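Local atomic coordinates of thioredoxin family protein (Streptococcus pneumoniae, PDB entry 2YP6), a protein that is a surface-exposed lipoprotein with a thioredoxin fold that probably acts as a thiol-disulfide oxidoreductase in resistance to extracellular oxidative stress. Residues A[136-139]-A[143-146]. Numbering follows the deposited sequence.
Sequences LYDT and TFQA
Asp138, just past the end of strand 135-137 of the thioredoxin-fold sheet, turns its carboxylate onto the first turn of helix 142-146, a compact example of an acidic side chain gripping the amide groups of a helix start. Two main-chain N-H groups bind the carboxylate, one at each oxygen: Thr143 N gives to Asp138 OD1 at 3.1 Å, on the syn side and near the carboxylate plane, while Phe144 N reaches Asp138 OD2 at 2.9 Å along an almost straight line (174°), though from above that plane. Thr143 N also makes a weak bond to OD2. The carboxylate is carried across to the helix because CG stands anti to the backbone N of Asp138 (chi1 -163°).

Side-chain bonding adds a further link. Thr143 OG1, which its chi1 of -46° sets beside the backbone N, donates to Asp138 OD1 over 2.9 Å from well above the carboxylate plane, on the same face as Thr143 N.

The aromatic edge adds a weaker, electrostatically suited contact: Phe144 CD1 lies 3.2 Å from Asp138 OD2, which sits in the plane of the ring. That ring also packs edge-to-face with Phe76 and touches the bound 3-cyclohexyl-1-propylphosphocholine.

Buried and held through both oxygens, the carboxylate is probably stabilised as an anion by the helix-start amides, and it ties the strand end to the helix carrying Phe144 of the ligand pocket.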
ATOM      1  N   LEU A 136      -4.925  -2.541   4.605  1.00 12.13           N
ATOM      2  CA  LEU A 136      -4.476  -2.896   5.935  1.00 10.90           C
ATOM      3  C   LEU A 136      -4.731  -1.729   6.885  1.00 11.27           C
ATOM      4  O   LEU A 136      -4.557  -0.566   6.517  1.00 13.04           O
ATOM      5  CB  LEU A 136      -2.995  -3.222   5.909  1.00 10.74           C
ATOM      6  CG  LEU A 136      -2.569  -4.324   4.926  1.00 11.83           C
ATOM      7  CD1 LEU A 136      -1.118  -4.646   5.183  1.00 12.43           C
ATOM      8  CD2 LEU A 136      -3.449  -5.567   5.017  1.00 12.30           C
ATOM      9  N   TYR A 137      -5.112  -2.065   8.110  1.00 13.73           N
ATOM     10  CA  TYR A 137      -5.523  -1.078   9.104  1.00 12.21           C
ATOM     11  C   TYR A 137      -4.397  -0.802  10.074  1.00 12.37           C
ATOM     12  O   TYR A 137      -4.146  -1.585  10.982  1.00 15.10           O
ATOM     13  CB  TYR A 137      -6.691  -1.620   9.895  1.00 13.43           C
ATOM     14  CG  TYR A 137      -8.027  -1.628   9.183  1.00 14.91           C
ATOM     15  CD1 TYR A 137      -8.196  -1.019   7.951  1.00 15.47           C
ATOM     16  CD2 TYR A 137      -9.128  -2.216   9.776  1.00 22.76           C
ATOM     17  CE1 TYR A 137      -9.445  -1.020   7.307  1.00 21.87           C
ATOM     18  CE2 TYR A 137     -10.373  -2.210   9.157  1.00 29.48           C
ATOM     19  CZ  TYR A 137     -10.526  -1.607   7.927  1.00 28.90           C
ATOM     20  OH  TYR A 137     -11.764  -1.620   7.313  1.00 28.77           O
ATOM     21  N   ASP A 138      -3.762   0.348   9.916  1.00 11.85           N
ATOM     22  CA  ASP A 138      -2.715   0.794  10.826  1.00 12.22           C
ATOM     23  C   ASP A 138      -3.370   1.500  12.024  1.00 17.16           C
ATOM     24  O   ASP A 138      -3.304   2.713  12.161  1.00 14.97           O
ATOM     25  CB  ASP A 138      -1.770   1.738  10.101  1.00 12.61           C
ATOM     26  CG  ASP A 138      -0.460   1.917  10.827  1.00 18.04           C
ATOM     27  OD1 ASP A 138      -0.075   0.993  11.569  1.00 24.56           O
ATOM     28  OD2 ASP A 138       0.180   2.967  10.641  1.00 15.72           O
ATOM     29  N   THR A 139      -3.974   0.716  12.898  1.00 15.15           N
ATOM     30  CA  THR A 139      -4.787   1.247  14.001  1.00 15.30           C
ATOM     31  C   THR A 139      -3.998   1.954  15.100  1.00 16.06           C
ATOM     32  O   THR A 139      -4.585   2.593  15.979  1.00 17.16           O
ATOM     33  CB  THR A 139      -5.598   0.128  14.651  1.00 16.43           C
ATOM     34  OG1 THR A 139      -4.693  -0.920  15.055  1.00 18.46           O
ATOM     35  CG2 THR A 139      -6.638  -0.390  13.688  1.00 17.88           C
ATOM     36  N   THR A 143       2.886   1.899  11.578  1.00 17.24           N
ATOM     37  CA  THR A 143       3.422   1.593  10.268  1.00 15.44           C
ATOM     38  C   THR A 143       3.641   2.883   9.476  1.00 18.23           C
ATOM     39  O   THR A 143       4.681   3.061   8.863  1.00 14.45           O
ATOM     40  CB  THR A 143       2.504   0.658   9.472  1.00 14.26           C
ATOM     41  OG1 THR A 143       2.071  -0.414  10.296  1.00 18.68           O
ATOM     42  CG2 THR A 143       3.229   0.093   8.245  1.00 13.27           C
ATOM     43  N   PHE A 144       2.676   3.796   9.502  1.00 18.59           N
ATOM     44  CA  PHE A 144       2.902   5.128   8.943  1.00 15.59           C
ATOM     45  C   PHE A 144       4.141   5.780   9.569  1.00 16.86           C
ATOM     46  O   PHE A 144       4.901   6.444   8.887  1.00 16.70           O
ATOM     47  CB  PHE A 144       1.706   6.053   9.188  1.00 16.58           C
ATOM     48  CG  PHE A 144       0.629   5.975   8.118  1.00 15.51           C
ATOM     49  CD1 PHE A 144      -0.269   4.922   8.092  1.00 14.95           C
ATOM     50  CD2 PHE A 144       0.499   6.983   7.167  1.00 18.24           C
ATOM     51  CE1 PHE A 144      -1.280   4.856   7.122  1.00 14.29           C
ATOM     52  CE2 PHE A 144      -0.516   6.935   6.201  1.00 17.74           C
ATOM     53  CZ  PHE A 144      -1.407   5.870   6.179  1.00 14.54           C
ATOM     54  N   GLN A 145       4.294   5.641  10.883  1.00 18.43           N
ATOM     55  CA  GLN A 145       5.452   6.204  11.555  1.00 20.01           C
ATOM     56  C   GLN A 145       6.729   5.497  11.108  1.00 19.20           C
ATOM     57  O   GLN A 145       7.737   6.148  10.815  1.00 21.10           O
ATOM     58  CB  GLN A 145       5.298   6.087  13.072  1.00 22.13           C
ATOM     59  CG  GLN A 145       6.396   6.760  13.852  1.00 43.05           C
ATOM     60  CD  GLN A 145       6.133   6.743  15.355  1.00 52.70           C
ATOM     61  OE1 GLN A 145       5.100   6.247  15.816  1.00 57.97           O
ATOM     62  NE2 GLN A 145       7.069   7.286  16.122  1.00 48.17           N
ATOM     63  N   ALA A 146       6.693   4.170  11.076  1.00 18.24           N
ATOM     64  CA  ALA A 146       7.874   3.404  10.715  1.00 17.76           C
ATOM     65  C   ALA A 146       8.369   3.763   9.316  1.00 21.42           C
ATOM     66  O   ALA A 146       9.579   3.785   9.071  1.00 18.11           O
ATOM     67  CB  ALA A 146       7.594   1.919  10.792  1.00 20.42           C
TER